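Local coordinates for protein GTP-sensing transcriptional pleiotropic repressor CodY (Clostridioides difficile, PDB 5N0L) that binds isoleucine in its GAF domain and probably uses this to sense nutrient supply, repressing transcription of many genes accordingly, at residues G128-S133 with V145-S150; N43-S48 with L54-N59; D38-N43 with D141-I146. All blocks are in the same frame, centred on the assembly; numbering follows the deposited sequence.

Contact 1: residues G128-S133 with V145-S150. With ILE (isoleucine), chain G.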
loop_
_atom_site.group_PDB
_atom_site.type_symbol
_atom_site.label_atom_id
_atom_site.label_comp_id
_atom_site.label_asym_id
_atom_site.label_seq_id
_atom_site.Cartn_x
_atom_site.Cartn_y
_atom_site.Cartn_z
ATOM N N GLY A 128 14.155 15.785 0.278
ATOM C CA GLY A 128 14.232 16.595 1.444
ATOM C C GLY A 128 15.720 16.751 1.899
ATOM O O GLY A 128 16.633 16.496 1.063
ATOM N N THR A 129 15.871 17.191 3.121
ATOM C CA THR A 129 17.191 17.529 3.714
ATOM C C THR A 129 17.209 17.216 5.158
ATOM O O THR A 129 16.274 17.388 5.888
ATOM C CB THR A 129 17.504 19.043 3.464
ATOM O OG1 THR A 129 17.329 19.391 2.084
ATOM C CG2 THR A 129 18.940 19.430 3.795
ATOM N N LEU A 130 18.353 16.643 5.619
ATOM C CA LEU A 130 18.582 16.394 6.999
ATOM C C LEU A 130 19.612 17.462 7.415
ATOM O O LEU A 130 20.673 17.609 6.778
ATOM C CB LEU A 130 19.113 14.959 7.207
ATOM C CG LEU A 130 19.493 14.626 8.601
ATOM C CD1 LEU A 130 18.401 14.426 9.619
ATOM C CD2 LEU A 130 20.303 13.268 8.596
ATOM N N VAL A 131 19.310 18.206 8.452
ATOM C CA VAL A 131 20.127 19.288 9.007
ATOM C C VAL A 131 20.443 18.991 10.456
ATOM O O VAL A 131 19.599 18.609 11.293
ATOM C CB VAL A 131 19.435 20.673 8.895
ATOM C CG1 VAL A 131 20.349 21.735 9.446
ATOM C CG2 VAL A 131 19.098 20.991 7.471
ATOM N N LEU A 132 21.775 18.984 10.778
ATOM C CA LEU A 132 22.231 18.617 12.072
ATOM C C LEU A 132 23.144 19.716 12.542
ATOM O O LEU A 132 23.917 20.243 11.746
ATOM C CB LEU A 132 23.041 17.306 12.059
ATOM C CG LEU A 132 22.248 16.143 11.490
ATOM C CD1 LEU A 132 23.022 15.567 10.363
ATOM C CD2 LEU A 132 21.921 15.066 12.466
ATOM N N SER A 133 22.968 20.141 13.791
ATOM C CA SER A 133 23.691 21.298 14.287
ATOM C C SER A 133 24.009 21.251 15.748
ATOM O O SER A 133 23.212 20.805 16.524
ATOM C CB SER A 133 22.945 22.555 13.951
ATOM O OG SER A 133 23.609 23.746 14.317
ATOM N N VAL A 145 28.716 8.935 8.636
ATOM C CA VAL A 145 28.183 7.666 8.331
ATOM C C VAL A 145 26.720 7.634 8.873
ATOM O O VAL A 145 25.835 7.138 8.155
ATOM C CB VAL A 145 28.982 6.495 8.942
ATOM C CG1 VAL A 145 28.318 5.147 8.916
ATOM C CG2 VAL A 145 30.315 6.465 8.117
ATOM N N ILE A 146 26.602 7.950 10.117
ATOM C CA ILE A 146 25.290 7.797 10.840
ATOM C C ILE A 146 24.289 8.745 10.144
ATOM O O ILE A 146 23.178 8.351 9.821
ATOM C CB ILE A 146 25.382 8.084 12.310
ATOM C CG1 ILE A 146 26.292 6.964 12.957
ATOM C CG2 ILE A 146 24.010 8.157 12.988
ATOM C CD1 ILE A 146 26.684 7.324 14.319
ATOM N N ALA A 147 24.727 9.927 9.902
ATOM C CA ALA A 147 23.816 10.943 9.209
ATOM C C ALA A 147 23.418 10.542 7.862
ATOM O O ALA A 147 22.206 10.674 7.473
ATOM C CB ALA A 147 24.400 12.284 9.170
ATOM N N GLU A 148 24.322 10.035 7.045
ATOM C CA GLU A 148 24.025 9.682 5.735
ATOM C C GLU A 148 23.164 8.448 5.577
ATOM O O GLU A 148 22.246 8.424 4.668
ATOM C CB GLU A 148 25.262 9.607 4.851
ATOM C CG GLU A 148 25.872 10.970 4.654
ATOM C CD GLU A 148 27.002 11.041 3.673
ATOM O OE1 GLU A 148 27.293 10.002 3.005
ATOM O OE2 GLU A 148 27.551 12.176 3.578
ATOM N N TYR A 149 23.400 7.409 6.392
ATOM C CA TYR A 149 22.591 6.305 6.306
ATOM C C TYR A 149 21.165 6.688 6.861
ATOM O O TYR A 149 20.182 6.181 6.299
ATOM C CB TYR A 149 23.106 5.007 6.862
ATOM C CG TYR A 149 22.907 4.662 8.216
ATOM C CD1 TYR A 149 21.641 4.197 8.715
ATOM C CD2 TYR A 149 24.029 4.551 9.068
ATOM C CE1 TYR A 149 21.520 3.756 9.995
ATOM C CE2 TYR A 149 23.888 4.131 10.342
ATOM C CZ TYR A 149 22.660 3.688 10.801
ATOM O OH TYR A 149 22.574 3.261 12.082
ATOM N N SER A 150 21.121 7.496 7.881
ATOM C CA SER A 150 19.791 7.929 8.442
ATOM C C SER A 150 19.015 8.732 7.418
ATOM O O SER A 150 17.773 8.432 7.254
ATOM C CB SER A 150 20.019 8.752 9.682
ATOM O OG SER A 150 20.459 8.009 10.797
HETATM N N ILE G . 19.085 27.655 13.679
HETATM C CA ILE G . 19.470 26.236 13.415
HETATM C C ILE G . 20.032 25.621 14.670
HETATM O O ILE G . 20.927 26.214 15.268
HETATM C CB ILE G . 20.453 26.166 12.265
HETATM C CG1 ILE G . 19.750 26.626 10.980
HETATM C CG2 ILE G . 20.876 24.757 12.021
HETATM C CD1 ILE G . 18.815 25.609 10.351
HETATM O OXT ILE G . 19.504 24.610 15.083
#

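Contact 2: residues N43-S48 with L54-N59. With ILE (isoleucine), chain G.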
loop_
_atom_site.group_PDB
_atom_site.type_symbol
_atom_site.label_atom_id
_atom_site.label_comp_id
_atom_site.label_asym_id
_atom_site.label_seq_id
_atom_site.Cartn_x
_atom_site.Cartn_y
_atom_site.Cartn_z
ATOM N N ASN A 43 20.868 19.555 17.468
ATOM C CA ASN A 43 19.496 19.862 16.818
ATOM C C ASN A 43 19.452 19.130 15.521
ATOM O O ASN A 43 20.385 19.235 14.754
ATOM C CB ASN A 43 19.415 21.374 16.578
ATOM C CG ASN A 43 19.139 22.183 17.848
ATOM O OD1 ASN A 43 18.971 21.620 18.957
ATOM N ND2 ASN A 43 19.019 23.553 17.682
ATOM N N VAL A 44 18.359 18.431 15.241
ATOM C CA VAL A 44 18.142 17.676 14.051
ATOM C C VAL A 44 16.778 18.135 13.410
ATOM O O VAL A 44 15.747 18.073 14.105
ATOM C CB VAL A 44 17.980 16.225 14.414
ATOM C CG1 VAL A 44 17.806 15.317 13.267
ATOM C CG2 VAL A 44 19.273 15.787 15.248
ATOM N N TYR A 45 16.883 18.457 12.175
ATOM C CA TYR A 45 15.683 18.754 11.337
ATOM C C TYR A 45 15.594 17.865 10.144
ATOM O O TYR A 45 16.576 17.758 9.355
ATOM C CB TYR A 45 15.786 20.167 10.912
ATOM C CG TYR A 45 16.070 21.213 11.905
ATOM C CD1 TYR A 45 17.419 21.557 12.293
ATOM C CD2 TYR A 45 15.084 21.992 12.495
ATOM C CE1 TYR A 45 17.721 22.515 13.137
ATOM C CE2 TYR A 45 15.372 22.997 13.371
ATOM C CZ TYR A 45 16.662 23.323 13.710
ATOM O OH TYR A 45 16.990 24.335 14.580
ATOM N N VAL A 46 14.452 17.157 9.995
ATOM C CA VAL A 46 14.181 16.399 8.803
ATOM C C VAL A 46 13.187 17.268 8.023
ATOM O O VAL A 46 12.093 17.423 8.536
ATOM C CB VAL A 46 13.573 15.094 9.164
ATOM C CG1 VAL A 46 13.210 14.306 7.975
ATOM C CG2 VAL A 46 14.577 14.234 10.013
ATOM N N VAL A 47 13.583 17.726 6.855
ATOM C CA VAL A 47 12.854 18.770 6.164
ATOM C C VAL A 47 12.514 18.288 4.761
ATOM O O VAL A 47 13.394 17.902 3.961
ATOM C CB VAL A 47 13.735 20.052 6.045
ATOM C CG1 VAL A 47 12.844 21.173 5.431
ATOM C CG2 VAL A 47 14.213 20.551 7.386
ATOM N N SER A 48 11.209 18.320 4.345
ATOM C CA SER A 48 10.866 17.915 3.018
ATOM C C SER A 48 11.441 18.933 1.987
ATOM O O SER A 48 11.858 20.053 2.353
ATOM C CB SER A 48 9.289 17.853 2.868
ATOM O OG SER A 48 8.856 19.199 2.839
ATOM N N LEU A 54 9.322 17.514 9.019
ATOM C CA LEU A 54 8.765 16.230 9.223
ATOM C C LEU A 54 9.244 15.551 10.482
ATOM O O LEU A 54 8.604 14.594 10.985
ATOM C CB LEU A 54 8.960 15.329 8.015
ATOM C CG LEU A 54 8.634 15.842 6.605
ATOM C CD1 LEU A 54 8.905 14.777 5.587
ATOM C CD2 LEU A 54 7.158 16.263 6.553
ATOM N N GLY A 55 10.441 15.978 10.943
ATOM C CA GLY A 55 11.029 15.362 12.137
ATOM C C GLY A 55 11.894 16.431 12.785
ATOM O O GLY A 55 12.572 17.217 12.108
ATOM N N LEU A 56 11.848 16.478 14.090
ATOM C CA LEU A 56 12.519 17.525 14.840
ATOM C C LEU A 56 12.985 17.024 16.140
ATOM O O LEU A 56 12.260 16.359 16.809
ATOM C CB LEU A 56 11.536 18.666 15.097
ATOM C CG LEU A 56 12.060 19.868 15.860
ATOM C CD1 LEU A 56 13.134 20.653 15.132
ATOM C CD2 LEU A 56 10.882 20.848 16.181
ATOM N N HIS A 57 14.259 17.362 16.500
ATOM C CA HIS A 57 14.750 17.224 17.842
ATOM C C HIS A 57 15.590 18.425 18.191
ATOM O O HIS A 57 16.469 18.871 17.389
ATOM C CB HIS A 57 15.733 16.058 17.987
ATOM C CG HIS A 57 16.279 15.949 19.382
ATOM N ND1 HIS A 57 15.567 15.514 20.495
ATOM C CD2 HIS A 57 17.480 16.399 19.841
ATOM C CE1 HIS A 57 16.389 15.604 21.551
ATOM N NE2 HIS A 57 17.521 16.181 21.174
ATOM N N LEU A 58 15.384 18.972 19.369
ATOM C CA LEU A 58 16.128 20.216 19.794
ATOM C C LEU A 58 16.955 19.980 21.044
ATOM O O LEU A 58 16.435 19.888 22.136
ATOM C CB LEU A 58 15.148 21.430 20.028
ATOM C CG LEU A 58 14.423 21.897 18.760
ATOM C CD1 LEU A 58 13.337 22.932 19.219
ATOM C CD2 LEU A 58 15.369 22.461 17.664
ATOM N N ASN A 59 18.267 19.836 20.851
ATOM C CA ASN A 59 19.204 19.849 21.959
ATOM C C ASN A 59 19.359 21.255 22.560
ATOM O O ASN A 59 19.580 21.383 23.744
ATOM C CB ASN A 59 20.563 19.332 21.371
ATOM C CG ASN A 59 21.605 19.128 22.481
ATOM O OD1 ASN A 59 21.542 18.114 23.156
ATOM N ND2 ASN A 59 22.531 20.099 22.710
HETATM N N ILE G . 19.085 27.655 13.679
HETATM C CA ILE G . 19.470 26.236 13.415
HETATM C C ILE G . 20.032 25.621 14.670
HETATM O O ILE G . 20.927 26.214 15.268
HETATM C CB ILE G . 20.453 26.166 12.265
HETATM C CG1 ILE G . 19.750 26.626 10.980
HETATM C CG2 ILE G . 20.876 24.757 12.021
HETATM C CD1 ILE G . 18.815 25.609 10.351
HETATM O OXT ILE G . 19.504 24.610 15.083
#

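Contact 3: residues D38-N43 with D141-I146. With ILE (isoleucine), chain G.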
loop_
_atom_site.group_PDB
_atom_site.type_symbol
_atom_site.label_atom_id
_atom_site.label_comp_id
_atom_site.label_asym_id
_atom_site.label_seq_id
_atom_site.Cartn_x
_atom_site.Cartn_y
_atom_site.Cartn_z
ATOM N N ASP A 38 20.147 12.559 20.053
ATOM C CA ASP A 38 20.723 11.952 21.265
ATOM C C ASP A 38 22.151 11.494 20.920
ATOM O O ASP A 38 23.083 11.898 21.638
ATOM C CB ASP A 38 19.915 10.750 21.704
ATOM C CG ASP A 38 20.517 10.016 22.839
ATOM O OD1 ASP A 38 20.715 10.576 23.917
ATOM O OD2 ASP A 38 20.819 8.834 22.695
ATOM N N VAL A 39 22.334 10.752 19.843
ATOM C CA VAL A 39 23.746 10.099 19.615
ATOM C C VAL A 39 24.639 11.282 19.252
ATOM O O VAL A 39 25.717 11.204 19.740
ATOM C CB VAL A 39 23.760 8.821 18.706
ATOM C CG1 VAL A 39 22.849 7.696 19.185
ATOM C CG2 VAL A 39 23.548 9.155 17.260
ATOM N N LEU A 40 24.235 12.387 18.433
ATOM C CA LEU A 40 25.029 13.398 18.045
ATOM C C LEU A 40 24.960 14.648 18.865
ATOM O O LEU A 40 25.627 15.594 18.464
ATOM C CB LEU A 40 24.785 13.654 16.574
ATOM C CG LEU A 40 24.765 12.473 15.633
ATOM C CD1 LEU A 40 24.508 12.854 14.201
ATOM C CD2 LEU A 40 26.269 11.875 15.689
ATOM N N SER A 41 24.174 14.658 19.998
ATOM C CA SER A 41 24.018 15.848 20.877
ATOM C C SER A 41 23.725 17.041 20.012
ATOM O O SER A 41 24.394 18.072 20.145
ATOM C CB SER A 41 25.308 16.074 21.704
ATOM O OG SER A 41 25.426 14.932 22.516
ATOM N N SER A 42 22.718 16.914 19.124
ATOM C CA SER A 42 22.557 17.932 18.106
ATOM C C SER A 42 21.063 18.366 17.987
ATOM O O SER A 42 20.238 17.560 18.264
ATOM C CB SER A 42 22.948 17.417 16.747
ATOM O OG SER A 42 24.393 17.232 16.676
ATOM N N ASN A 43 20.868 19.555 17.468
ATOM C CA ASN A 43 19.496 19.862 16.818
ATOM C C ASN A 43 19.452 19.130 15.521
ATOM O O ASN A 43 20.385 19.235 14.754
ATOM C CB ASN A 43 19.415 21.374 16.578
ATOM C CG ASN A 43 19.139 22.183 17.848
ATOM O OD1 ASN A 43 18.971 21.620 18.957
ATOM N ND2 ASN A 43 19.019 23.553 17.682
ATOM N N ASP A 141 33.897 11.781 10.334
ATOM C CA ASP A 141 33.397 10.882 9.318
ATOM C C ASP A 141 32.452 9.816 9.861
ATOM O O ASP A 141 31.634 9.304 9.084
ATOM C CB ASP A 141 34.579 10.171 8.556
ATOM C CG ASP A 141 35.336 11.109 7.631
ATOM O OD1 ASP A 141 34.883 12.264 7.449
ATOM O OD2 ASP A 141 36.426 10.707 7.081
ATOM N N ASP A 142 32.645 9.393 11.130
ATOM C CA ASP A 142 31.796 8.428 11.800
ATOM C C ASP A 142 30.376 9.105 11.925
ATOM O O ASP A 142 29.443 8.384 11.747
ATOM C CB ASP A 142 32.253 7.956 13.123
ATOM C CG ASP A 142 33.524 7.006 12.920
ATOM O OD1 ASP A 142 33.557 6.268 11.886
ATOM O OD2 ASP A 142 34.355 6.955 13.802
ATOM N N ASP A 143 30.409 10.324 12.324
ATOM C CA ASP A 143 29.078 11.126 12.453
ATOM C C ASP A 143 28.384 11.178 11.106
ATOM O O ASP A 143 27.115 10.981 11.018
ATOM C CB ASP A 143 29.394 12.466 12.911
ATOM C CG ASP A 143 29.903 12.528 14.333
ATOM O OD1 ASP A 143 29.601 11.710 15.210
ATOM O OD2 ASP A 143 30.693 13.482 14.564
ATOM N N LEU A 144 29.135 11.392 10.060
ATOM C CA LEU A 144 28.638 11.391 8.693
ATOM C C LEU A 144 28.078 10.085 8.232
ATOM O O LEU A 144 27.085 10.047 7.489
ATOM C CB LEU A 144 29.628 12.007 7.704
ATOM C CG LEU A 144 30.174 13.409 7.831
ATOM C CD1 LEU A 144 31.064 13.880 6.647
ATOM C CD2 LEU A 144 29.025 14.395 7.966
ATOM N N VAL A 145 28.716 8.935 8.636
ATOM C CA VAL A 145 28.183 7.666 8.331
ATOM C C VAL A 145 26.720 7.634 8.873
ATOM O O VAL A 145 25.835 7.138 8.155
ATOM C CB VAL A 145 28.982 6.495 8.942
ATOM C CG1 VAL A 145 28.318 5.147 8.916
ATOM C CG2 VAL A 145 30.315 6.465 8.117
ATOM N N ILE A 146 26.602 7.950 10.117
ATOM C CA ILE A 146 25.290 7.797 10.840
ATOM C C ILE A 146 24.289 8.745 10.144
ATOM O O ILE A 146 23.178 8.351 9.821
ATOM C CB ILE A 146 25.382 8.084 12.310
ATOM C CG1 ILE A 146 26.292 6.964 12.957
ATOM C CG2 ILE A 146 24.010 8.157 12.988
ATOM C CD1 ILE A 146 26.684 7.324 14.319
HETATM N N ILE G . 19.085 27.655 13.679
HETATM C CA ILE G . 19.470 26.236 13.415
HETATM C C ILE G . 20.032 25.621 14.670
HETATM O O ILE G . 20.927 26.214 15.268
HETATM C CB ILE G . 20.453 26.166 12.265
HETATM C CG1 ILE G . 19.750 26.626 10.980
HETATM C CG2 ILE G . 20.876 24.757 12.021
HETATM C CD1 ILE G . 18.815 25.609 10.351
HETATM O OXT ILE G . 19.504 24.610 15.083
#

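Contact 1: residues G128-S133 with V145-S150
The methyl group of Ala147 faces strand 125-134 and meets two leucines that leave the strand on the same side, Leu130 and Leu132. The backbones are nearest at Leu130 and Ala147, with CA atoms 7.9 Å apart, consistent with a small residue at the closest point. Leu132 reaches the methyl directly: its CD1 stops 3.8 Å from CB of Ala147. The branch CD2 of Leu130 goes past that methyl to the helix backbone. It lies 3.4 Å from Ala147 O, an apolar group against a carbonyl, while CD2 to CB of Ala147 is a looser 4.3 Å. Leu130 holds CG trans to N (chi1 175°) and Leu132 holds it trans to the carbonyl carbon (chi1 -58°), and from these two stems their methyls converge on one alanine.

One turn further along the helix, Ser150 also points to the strand but turns its hydroxyl back, OG donating to Ile146 O at 2.9 Å, a bond that ties the serine's polar end to its own helix in this buried place. Ser150 N reaches the same oxygen from the other face of its plane. Around the two segments, Leu36 of helix 30-40 packs on both Leu130 and Ser150. Away from the strand, Glu148 forms a salt bridge with Arg13 of a neighbouring subunit. Val131 and Ser133 point to the other side of the strand, where CB of Ser133 lies 3.6 Å from CG2 of the bound isoleucine: a GAF-domain arrangement, with helices packed on one face of an antiparallel sheet and the ligand on the other.

Contact 2: residues N43-S48 with L54-N59
Asn43 lies against Leu58 and Asn59 where the hairpin of strands 43-48 and 53-57 opens out, and its side chain links the backbone to the ligand. CB of Asn43 is 3.6 Å from OXT of the isoleucine. CG of Asn43 then turns trans to the carbonyl carbon (chi1 -76°) and lies 3.8 Å from CD2 of Leu58, whose side chain crosses it at a slant. At the tip the amide splits its work: OD1 of Asn43 sits 3.3 Å from CA of Leu58 and accepts a hydrogen bond from the backbone N of Asp60, while ND2 of Asn43 gives an almost straight bond (176°) to OXT of the isoleucine at 2.8 Å.

Two residues on, Tyr45 donates from OH to the same OXT at 2.6 Å, with the carboxylate oxygen at the ring edge. The Leu56 side chain runs beside the ring in the same direction, its CD1 3.5 Å from CD2 of Tyr45. The strands run antiparallel at 170°. Val44 with His57 and Val46 with Gly55 are hydrogen-bonded pairs, and Val46 O accepts from both Leu54 N and Gly55 N in a classic beta bulge.

One carboxylate oxygen of the ligand is thus gripped by two donors of a single strand. Because OD1 already serves as an acceptor, the amide's rotation is fixed with NH2 toward the ligand, consistent with recognition of an amino acid's carboxylate end.

Contact 3: residues D38-N43 with D141-I146
Leu40, in the last turn of helix 30-40, makes the close part of this contact against Asp143, in the first turns of helix 141-158. Their CA atoms are 7.3 Å apart, and the two side chains run antiparallel alongside one another. CD2 of Leu40 rests 3.4 Å from OD1 of Asp143 and 3.9 Å from its CG, a methyl lying against a carboxylate. The other oxygen of that carboxylate, OD2, accepts a hydrogen bond from the backbone N of Asn140, just ahead of the segment, which holds the group in place beside the leucine.

The second meeting is looser. Val39 points at the helix as well, but its CG2 stays 4.4 Å from CG2 of Ile146. Val39 is partly exposed, and this outer side is covered by another chain: Lys14 of a neighbouring subunit packs on Val39, and Lys11 of the same subunit packs on Ile146.

Beyond Leu40 the chain breaks out of the helix through a Schellman motif, with Ser41 at positive phi (48°). Ser42 then folds its hydroxyl back, OG donating to Leu40 O at 2.7 Å from well above the carbonyl plane (64° out of it). Arg134 bonds to that same carbonyl from strand 125-134, so the carbonyl of Leu40 is held by two side-chain donors.

Leu40 also packs on Leu132 of that strand, placing the contact where two helices lie over one face of the sheet. Directly after the turn, Asn43 pairs with Ser133 through the backbone, and helix 30-40 passes into strand 43-48 beside strand 125-134.

How the contacts relate
Reading from the N terminus, 38-43 comes first and waits longest for its partner: contact 3 closes about a hundred residues later, on 141-146. Contact 2 shares Asn43 with it and closes at once, a hairpin within that long loop. The chain then returns as strand 125-134, placed beside strand 43-48, where Thr129 N meets Val47 O and Asn43 N meets Ser133 O. Contact 1 opens there and ends on 145-150, so that contacts 1 and 3 finish on the same stretch of helix, sharing Val145 and Ile146. Together they tie the hairpin edge, the middle of the sheet, helix 30-40 and the C-terminal helix, with isoleucine touching residues of all three.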